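Local coordinates for protein glycerol dehydrogenase (PDB 6CSJ) that probably catalyses the NAD-dependent oxidation of glycerol to dihydroxyacetone and, in this double mutant, has acquired D-lactate dehydrogenase activity, at residues Gly58-Leu63 with Lys81-Asp86; Glu292-Val297 with Arg360-Lys365. The protein carries 2 engineered substitutions. One frame throughout, in Å; residues are numbered along the deposited sequence.

Contact 1. Residues Gly58-Leu63 with Lys81-Asp86; sequences GYQMAL and KSEEAD
Gln60 OE1 and Glu83 O converge on one ammonium group, Lys31 NZ, which gives a hydrogen bond to the Glu83 carbonyl and a weak one to the Gln60 amide oxygen. Between Gln60 and Glu83 themselves there is no hydrogen bond. Their side chains run in from opposite directions, each extended beyond CG, and lay their flat ends against each other: amide and carboxylate are stacked, with planes 22° apart and Gln60 CD 3.6 Å from Glu83 CD. In both residues CG stands beside the backbone N, opposite the carbonyl carbon (chi1 -84° for Gln60, -60° for Glu83), which brings each chain out toward the other. Each end overlaps the partner's stem, with Glu83 OE1 against Gln60 CB at 3.2 Å and Gln60 OE1 against Glu83 CG at 3.3 Å. The two acceptors Gln60 OE1 and Glu83 OE1 lie 3.4 Å apart.

Glu83 comes just after helix 70-82. Glu84 leaves helical geometry with a positive phi and closes a Schellman motif, one of whose bonds runs from Glu84 N to Lys81 O at 3.0 Å. Gln60 belongs to strand 59-63, an edge strand of the parallel sheet, beside 32-36. Phe33 of that neighbouring strand touches the side chains of Ala62, Glu83 and Ala85. The contact thus joins two elements of a beta-alpha-beta crossover, in which helix 70-82 carries the chain from the edge strand toward strand 87-92.

A carboxylate lying over an amide, with two oxygens so near each other, probably has little attraction of its own. The charge of Lys31 may ease the approach of the acceptors, so the arrangement probably owes more to this lysine than to any direct bond between the two side chains.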
ATOM      1  N   GLY A  58      24.344 -19.422  -5.210  1.00 33.40           N
ATOM      2  CA  GLY A  58      23.802 -18.184  -5.742  1.00 36.66           C
ATOM      3  C   GLY A  58      22.797 -17.452  -4.882  1.00 35.10           C
ATOM      4  O   GLY A  58      22.143 -16.538  -5.380  1.00 31.99           O
ATOM      5  N   TYR A  59      22.657 -17.864  -3.618  1.00 31.17           N
ATOM      6  CA  TYR A  59      21.826 -17.177  -2.651  1.00 28.76           C
ATOM      7  C   TYR A  59      22.232 -17.484  -1.202  1.00 26.24           C
ATOM      8  O   TYR A  59      22.891 -18.486  -0.942  1.00 26.43           O
ATOM      9  CB  TYR A  59      20.360 -17.573  -2.835  1.00 28.32           C
ATOM     10  CG  TYR A  59      19.980 -18.850  -2.112  1.00 28.89           C
ATOM     11  CD1 TYR A  59      20.400 -20.095  -2.591  1.00 27.22           C
ATOM     12  CD2 TYR A  59      19.215 -18.814  -0.948  1.00 29.78           C
ATOM     13  CE1 TYR A  59      20.054 -21.268  -1.931  1.00 28.52           C
ATOM     14  CE2 TYR A  59      18.883 -19.982  -0.271  1.00 27.96           C
ATOM     15  CZ  TYR A  59      19.307 -21.201  -0.767  1.00 28.02           C
ATOM     16  OH  TYR A  59      18.998 -22.354  -0.102  1.00 28.50           O
ATOM     17  N   GLN A  60      21.815 -16.621  -0.277  1.00 25.38           N
ATOM     18  CA  GLN A  60      21.792 -16.933   1.147  1.00 27.16           C
ATOM     19  C   GLN A  60      20.583 -16.265   1.784  1.00 28.70           C
ATOM     20  O   GLN A  60      20.240 -15.136   1.437  1.00 27.72           O
ATOM     21  CB  GLN A  60      23.048 -16.432   1.849  1.00 27.18           C
ATOM     22  CG  GLN A  60      24.250 -17.369   1.763  1.00 29.54           C
ATOM     23  CD  GLN A  60      25.334 -17.013   2.763  1.00 36.98           C
ATOM     24  OE1 GLN A  60      26.395 -16.495   2.393  1.00 37.12           O
ATOM     25  NE2 GLN A  60      25.065 -17.270   4.045  1.00 30.71           N
ATOM     26  N   MET A  61      19.954 -16.974   2.720  1.00 28.75           N
ATOM     27  CA  MET A  61      18.852 -16.450   3.511  1.00 26.71           C
ATOM     28  C   MET A  61      19.407 -15.658   4.662  1.00 25.50           C
ATOM     29  O   MET A  61      20.491 -15.956   5.143  1.00 23.81           O
ATOM     30  CB  MET A  61      17.996 -17.588   4.077  1.00 28.77           C
ATOM     31  CG  MET A  61      17.373 -18.508   3.041  1.00 31.69           C
ATOM     32  SD  MET A  61      16.106 -17.689   2.049  1.00 40.67           S
ATOM     33  CE  MET A  61      14.787 -17.406   3.236  1.00 40.88           C
ATOM     34  N   ALA A  62      18.658 -14.651   5.094  1.00 24.46           N
ATOM     35  CA  ALA A  62      19.001 -13.860   6.265  1.00 26.69           C
ATOM     36  C   ALA A  62      17.736 -13.624   7.058  1.00 26.75           C
ATOM     37  O   ALA A  62      16.716 -13.240   6.490  1.00 30.56           O
ATOM     38  CB  ALA A  62      19.618 -12.541   5.842  1.00 27.59           C
ATOM     39  N   LEU A  63      17.805 -13.866   8.365  1.00 26.66           N
ATOM     40  CA  LEU A  63      16.664 -13.697   9.256  1.00 26.52           C
ATOM     41  C   LEU A  63      16.475 -12.213   9.596  1.00 24.68           C
ATOM     42  O   LEU A  63      17.378 -11.567  10.117  1.00 24.07           O
ATOM     43  CB  LEU A  63      16.842 -14.526  10.532  1.00 27.65           C
ATOM     44  CG  LEU A  63      15.701 -14.499  11.556  1.00 30.64           C
ATOM     45  CD1 LEU A  63      14.457 -15.132  10.975  1.00 31.61           C
ATOM     46  CD2 LEU A  63      16.097 -15.187  12.857  1.00 29.53           C
ATOM     47  N   LYS A  81      27.227  -7.233   2.343  1.00 31.97           N
ATOM     48  CA  LYS A  81      28.603  -6.972   1.846  1.00 32.20           C
ATOM     49  C   LYS A  81      29.552  -8.132   2.170  1.00 29.49           C
ATOM     50  O   LYS A  81      30.326  -8.562   1.317  1.00 28.66           O
ATOM     51  CB  LYS A  81      29.195  -5.681   2.428  1.00 34.24           C
ATOM     52  CG  LYS A  81      28.594  -4.382   1.906  1.00 40.32           C
ATOM     53  CD  LYS A  81      29.559  -3.211   2.100  1.00 44.99           C
ATOM     54  CE  LYS A  81      28.848  -1.861   2.148  1.00 47.01           C
ATOM     55  NZ  LYS A  81      28.339  -1.573   3.520  1.00 46.61           N
ATOM     56  N   SER A  82      29.465  -8.626   3.404  1.00 31.27           N
ATOM     57  CA  SER A  82      30.235  -9.784   3.882  1.00 35.22           C
ATOM     58  C   SER A  82      30.025 -11.066   3.037  1.00 38.97           C
ATOM     59  O   SER A  82      30.981 -11.792   2.761  1.00 37.23           O
ATOM     60  CB  SER A  82      29.910 -10.040   5.367  1.00 37.06           C
ATOM     61  OG  SER A  82      30.309 -11.330   5.787  1.00 45.22           O
ATOM     62  N   GLU A  83      28.786 -11.323   2.613  1.00 36.96           N
ATOM     63  CA  GLU A  83      28.469 -12.460   1.725  1.00 29.66           C
ATOM     64  C   GLU A  83      28.681 -12.146   0.237  1.00 28.20           C
ATOM     65  O   GLU A  83      28.410 -12.993  -0.606  1.00 27.85           O
ATOM     66  CB  GLU A  83      27.026 -12.925   1.956  1.00 34.42           C
ATOM     67  CG  GLU A  83      26.741 -13.380   3.386  1.00 41.67           C
ATOM     68  CD  GLU A  83      25.251 -13.507   3.679  1.00 50.03           C
ATOM     69  OE1 GLU A  83      24.467 -13.729   2.732  1.00 58.12           O
ATOM     70  OE2 GLU A  83      24.857 -13.391   4.858  1.00 51.70           O
ATOM     71  N   GLU A  84      29.165 -10.940  -0.074  1.00 28.15           N
ATOM     72  CA  GLU A  84      29.368 -10.456  -1.445  1.00 33.76           C
ATOM     73  C   GLU A  84      28.114 -10.500  -2.330  1.00 32.75           C
ATOM     74  O   GLU A  84      28.202 -10.771  -3.526  1.00 32.30           O
ATOM     75  CB  GLU A  84      30.544 -11.181  -2.101  1.00 37.57           C
ATOM     76  CG  GLU A  84      31.857 -10.994  -1.360  1.00 44.64           C
ATOM     77  CD  GLU A  84      32.992 -11.778  -1.990  1.00 54.91           C
ATOM     78  OE1 GLU A  84      33.113 -11.758  -3.233  1.00 66.07           O
ATOM     79  OE2 GLU A  84      33.793 -12.406  -1.252  1.00 68.34           O
ATOM     80  N   ALA A  85      26.960 -10.196  -1.740  1.00 34.73           N
ATOM     81  CA  ALA A  85      25.691 -10.167  -2.474  1.00 33.52           C
ATOM     82  C   ALA A  85      25.608  -8.966  -3.406  1.00 28.90           C
ATOM     83  O   ALA A  85      25.967  -7.853  -3.020  1.00 34.95           O
ATOM     84  CB  ALA A  85      24.523 -10.158  -1.506  1.00 31.58           C
ATOM     85  N   ASP A  86      25.134  -9.206  -4.625  1.00 28.52           N
ATOM     86  CA  ASP A  86      24.925  -8.145  -5.641  1.00 29.22           C
ATOM     87  C   ASP A  86      23.440  -7.965  -6.059  1.00 23.64           C
ATOM     88  O   ASP A  86      23.146  -7.308  -7.062  1.00 21.81           O
ATOM     89  CB  ASP A  86      25.821  -8.411  -6.864  1.00 28.74           C
ATOM     90  CG  ASP A  86      25.517  -9.740  -7.541  1.00 30.91           C
ATOM     91  OD1 ASP A  86      24.672 -10.518  -7.026  1.00 33.12           O
ATOM     92  OD2 ASP A  86      26.132 -10.017  -8.591  1.00 34.24           O
TER

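Contact 2. Residues Glu292-Val297 with Arg360-Lys365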
ATOM      1  N   GLU A 292     -21.931   8.830  -7.165  1.00 29.27           N
ATOM      2  CA  GLU A 292     -20.547   8.407  -6.920  1.00 28.26           C
ATOM      3  C   GLU A 292     -20.357   7.938  -5.466  1.00 24.82           C
ATOM      4  O   GLU A 292     -19.703   6.937  -5.216  1.00 24.26           O
ATOM      5  CB  GLU A 292     -19.595   9.563  -7.236  1.00 32.17           C
ATOM      6  CG  GLU A 292     -18.195   9.174  -7.689  1.00 38.09           C
ATOM      7  CD  GLU A 292     -17.491  10.342  -8.392  1.00 39.73           C
ATOM      8  OE1 GLU A 292     -16.966  11.239  -7.706  1.00 38.84           O
ATOM      9  OE2 GLU A 292     -17.465  10.372  -9.631  1.00 43.20           O
ATOM     10  N   ILE A 293     -20.941   8.662  -4.518  1.00 26.37           N
ATOM     11  CA  ILE A 293     -20.900   8.288  -3.086  1.00 27.66           C
ATOM     12  C   ILE A 293     -21.597   6.946  -2.835  1.00 24.91           C
ATOM     13  O   ILE A 293     -21.075   6.086  -2.126  1.00 19.93           O
ATOM     14  CB  ILE A 293     -21.508   9.399  -2.192  1.00 28.74           C
ATOM     15  CG1 ILE A 293     -20.596  10.633  -2.202  1.00 31.11           C
ATOM     16  CG2 ILE A 293     -21.723   8.923  -0.753  1.00 28.13           C
ATOM     17  CD1 ILE A 293     -21.278  11.897  -1.711  1.00 32.03           C
ATOM     18  N   GLU A 294     -22.775   6.782  -3.414  1.00 25.01           N
ATOM     19  CA  GLU A 294     -23.544   5.540  -3.266  1.00 24.83           C
ATOM     20  C   GLU A 294     -22.791   4.337  -3.836  1.00 22.58           C
ATOM     21  O   GLU A 294     -22.811   3.272  -3.221  1.00 24.33           O
ATOM     22  CB  GLU A 294     -24.932   5.658  -3.907  1.00 25.39           C
ATOM     23  CG  GLU A 294     -25.910   6.465  -3.078  1.00 32.05           C
ATOM     24  CD  GLU A 294     -27.248   6.719  -3.754  1.00 33.21           C
ATOM     25  OE1 GLU A 294     -27.606   5.987  -4.702  1.00 33.77           O
ATOM     26  OE2 GLU A 294     -27.949   7.650  -3.315  1.00 34.23           O
ATOM     27  N   GLU A 295     -22.134   4.506  -4.983  1.00 18.83           N
ATOM     28  CA  GLU A 295     -21.339   3.427  -5.569  1.00 21.32           C
ATOM     29  C   GLU A 295     -20.180   3.001  -4.640  1.00 23.01           C
ATOM     30  O   GLU A 295     -19.935   1.807  -4.479  1.00 25.87           O
ATOM     31  CB  GLU A 295     -20.820   3.818  -6.957  1.00 18.87           C
ATOM     32  CG  GLU A 295     -19.989   2.742  -7.635  1.00 21.09           C
ATOM     33  CD  GLU A 295     -19.702   3.034  -9.087  1.00 24.63           C
ATOM     34  OE1 GLU A 295     -20.545   2.670  -9.938  1.00 44.20           O
ATOM     35  OE2 GLU A 295     -18.635   3.613  -9.392  1.00 22.27           O
ATOM     36  N   VAL A 296     -19.500   3.970  -4.020  1.00 19.84           N
ATOM     37  CA  VAL A 296     -18.412   3.686  -3.076  1.00 19.66           C
ATOM     38  C   VAL A 296     -18.918   3.027  -1.791  1.00 20.96           C
ATOM     39  O   VAL A 296     -18.349   2.029  -1.338  1.00 19.71           O
ATOM     40  CB  VAL A 296     -17.598   4.967  -2.732  1.00 18.81           C
ATOM     41  CG1 VAL A 296     -16.645   4.732  -1.562  1.00 17.69           C
ATOM     42  CG2 VAL A 296     -16.816   5.422  -3.960  1.00 19.30           C
ATOM     43  N   VAL A 297     -19.966   3.586  -1.197  1.00 22.27           N
ATOM     44  CA  VAL A 297     -20.489   3.055   0.063  1.00 24.90           C
ATOM     45  C   VAL A 297     -21.016   1.635  -0.155  1.00 27.37           C
ATOM     46  O   VAL A 297     -20.792   0.754   0.674  1.00 26.10           O
ATOM     47  CB  VAL A 297     -21.591   3.952   0.664  1.00 24.55           C
ATOM     48  CG1 VAL A 297     -22.212   3.309   1.906  1.00 23.46           C
ATOM     49  CG2 VAL A 297     -21.021   5.330   1.016  1.00 28.76           C
ATOM     50  N   ARG A 360     -23.668   5.953   8.114  1.00 32.42           N
ATOM     51  CA  ARG A 360     -24.739   5.491   9.000  1.00 33.54           C
ATOM     52  C   ARG A 360     -26.051   5.490   8.247  1.00 32.07           C
ATOM     53  O   ARG A 360     -26.789   4.517   8.305  1.00 29.29           O
ATOM     54  CB  ARG A 360     -24.842   6.344  10.278  1.00 39.24           C
ATOM     55  CG  ARG A 360     -23.710   6.110  11.270  1.00 49.49           C
ATOM     56  CD  ARG A 360     -23.865   7.002  12.498  1.00 52.72           C
ATOM     57  NE  ARG A 360     -24.855   6.498  13.449  1.00 65.47           N
ATOM     58  CZ  ARG A 360     -26.143   6.851  13.516  1.00 72.66           C
ATOM     59  NH1 ARG A 360     -26.670   7.744  12.680  1.00 77.18           N
ATOM     60  NH2 ARG A 360     -26.917   6.301  14.451  1.00 69.90           N
ATOM     61  N   TYR A 361     -26.305   6.563   7.502  1.00 33.40           N
ATOM     62  CA  TYR A 361     -27.547   6.720   6.738  1.00 28.68           C
ATOM     63  C   TYR A 361     -27.759   5.573   5.757  1.00 29.13           C
ATOM     64  O   TYR A 361     -28.850   4.996   5.723  1.00 24.72           O
ATOM     65  CB  TYR A 361     -27.579   8.078   6.003  1.00 28.19           C
ATOM     66  CG  TYR A 361     -28.730   8.235   5.036  1.00 27.12           C
ATOM     67  CD1 TYR A 361     -29.987   8.674   5.475  1.00 25.51           C
ATOM     68  CD2 TYR A 361     -28.570   7.934   3.679  1.00 24.75           C
ATOM     69  CE1 TYR A 361     -31.052   8.808   4.587  1.00 24.18           C
ATOM     70  CE2 TYR A 361     -29.624   8.062   2.792  1.00 25.19           C
ATOM     71  CZ  TYR A 361     -30.860   8.502   3.250  1.00 25.57           C
ATOM     72  OH  TYR A 361     -31.894   8.624   2.349  1.00 30.57           O
ATOM     73  N   TYR A 362     -26.730   5.242   4.975  1.00 27.80           N
ATOM     74  CA  TYR A 362     -26.844   4.172   3.966  1.00 31.27           C
ATOM     75  C   TYR A 362     -26.847   2.752   4.551  1.00 26.80           C
ATOM     76  O   TYR A 362     -27.539   1.881   4.032  1.00 27.43           O
ATOM     77  CB  TYR A 362     -25.786   4.334   2.862  1.00 32.51           C
ATOM     78  CG  TYR A 362     -26.136   5.441   1.885  1.00 30.18           C
ATOM     79  CD1 TYR A 362     -27.250   5.333   1.052  1.00 29.27           C
ATOM     80  CD2 TYR A 362     -25.353   6.593   1.790  1.00 27.71           C
ATOM     81  CE1 TYR A 362     -27.583   6.342   0.157  1.00 27.85           C
ATOM     82  CE2 TYR A 362     -25.677   7.606   0.890  1.00 26.40           C
ATOM     83  CZ  TYR A 362     -26.784   7.479   0.083  1.00 24.82           C
ATOM     84  OH  TYR A 362     -27.108   8.470  -0.796  1.00 20.42           O
ATOM     85  N   LYS A 363     -26.099   2.522   5.629  1.00 30.29           N
ATOM     86  CA  LYS A 363     -26.204   1.259   6.384  1.00 35.53           C
ATOM     87  C   LYS A 363     -27.628   0.972   6.869  1.00 40.07           C
ATOM     88  O   LYS A 363     -28.107  -0.149   6.760  1.00 42.82           O
ATOM     89  CB  LYS A 363     -25.260   1.233   7.573  1.00 35.17           C
ATOM     90  CG  LYS A 363     -23.852   0.779   7.197  1.00 38.16           C
ATOM     91  CD  LYS A 363     -22.886   0.925   8.367  1.00 37.08           C
ATOM     92  CE  LYS A 363     -23.214   0.097   9.586  1.00 36.16           C
ATOM     93  NZ  LYS A 363     -22.060   0.286  10.499  1.00 41.93           N
ATOM     94  N   GLU A 364     -28.294   1.992   7.398  1.00 49.63           N
ATOM     95  CA  GLU A 364     -29.658   1.842   7.913  1.00 48.76           C
ATOM     96  C   GLU A 364     -30.661   1.681   6.769  1.00 43.11           C
ATOM     97  O   GLU A 364     -31.578   0.889   6.868  1.00 41.77           O
ATOM     98  CB  GLU A 364     -30.035   3.039   8.804  1.00 58.33           C
ATOM     99  CG  GLU A 364     -30.760   2.703  10.095  1.00 71.57           C
ATOM    100  CD  GLU A 364     -30.400   3.649  11.246  1.00 85.52           C
ATOM    101  OE1 GLU A 364     -30.674   4.864  11.152  1.00 84.65           O
ATOM    102  OE2 GLU A 364     -29.828   3.164  12.241  1.00 87.00           O
ATOM    103  N   LYS A 365     -30.467   2.426   5.685  1.00 35.34           N
ATOM    104  CA  LYS A 365     -31.370   2.382   4.534  1.00 38.24           C
ATOM    105  C   LYS A 365     -31.256   1.106   3.685  1.00 43.38           C
ATOM    106  O   LYS A 365     -32.236   0.742   3.040  1.00 45.78           O
ATOM    107  CB  LYS A 365     -31.169   3.625   3.651  1.00 43.47           C
ATOM    108  CG  LYS A 365     -32.149   3.755   2.497  1.00 43.59           C
ATOM    109  CD  LYS A 365     -32.101   5.117   1.850  1.00 44.79           C
ATOM    110  CE  LYS A 365     -33.129   5.233   0.746  1.00 45.27           C
ATOM    111  NZ  LYS A 365     -32.619   4.673  -0.535  1.00 48.49           N
TER
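Tyr362 reaches from helix 345-365 toward helix 290-303 and meets Glu294 at its phenol end, where the packing is closest. Glu294 CG lies 3.4 Å from Tyr362 CZ, and the hydroxyl of Tyr362 donates a weak hydrogen bond from OH to Glu294 OE2 at 2.8 Å. The side chains cross at about a right angle, and the carboxylate is turned 65° from the ring plane. Nearer the backbone, Val297 CG1 rests on Tyr362 CB at 3.8 Å. Ile293 only grazes the ring, its CG2 4.5 Å from Tyr362 CE2. Tyr361 sets CD2 over one face of the Tyr362 ring, and Trp366 meets that ring with planes about 35° apart.

The outer side is looser. There the exposed Lys365 keeps NZ 6.2 Å from Glu294 OE2, too far to form a salt bridge, though its charge may still favour the carboxylate, as may the long, weak ion pair with Lys290.

The axes of the two short segments pass 11.1 Å apart at a crossing angle of -67°, a wide separation spanned by the tyrosine. Helix 290-303 is backed by helix 271-285, whose Leu280 touches Ile293 and Val297, and by helix 197-221, where Val296 packs on Tyr207; it presents another side to the C-terminal helix 345-365, within the helical part of the chain.

Overall arrangement
The two contacts stand on opposite sides of the chain's centre, with their own centres about 51 Å apart and nearest atoms about 39 Å apart, and they share no element. Contact 1 is a surface meeting at the edge of the parallel sheet of the alpha/beta domain, consistent with the nucleotide-binding domain of iron-containing alcohol dehydrogenases; contact 2 joins two helices in the later, helical part and is largely buried. Contact 1 stacks an amide on a carboxylate without a direct bond, beside a lysine that binds both residues, one weakly; contact 2 sets one weak direct bond beside aliphatic and aromatic packing. Two different glutamates serve, one at the sheet edge, one bordering a buried helix pair.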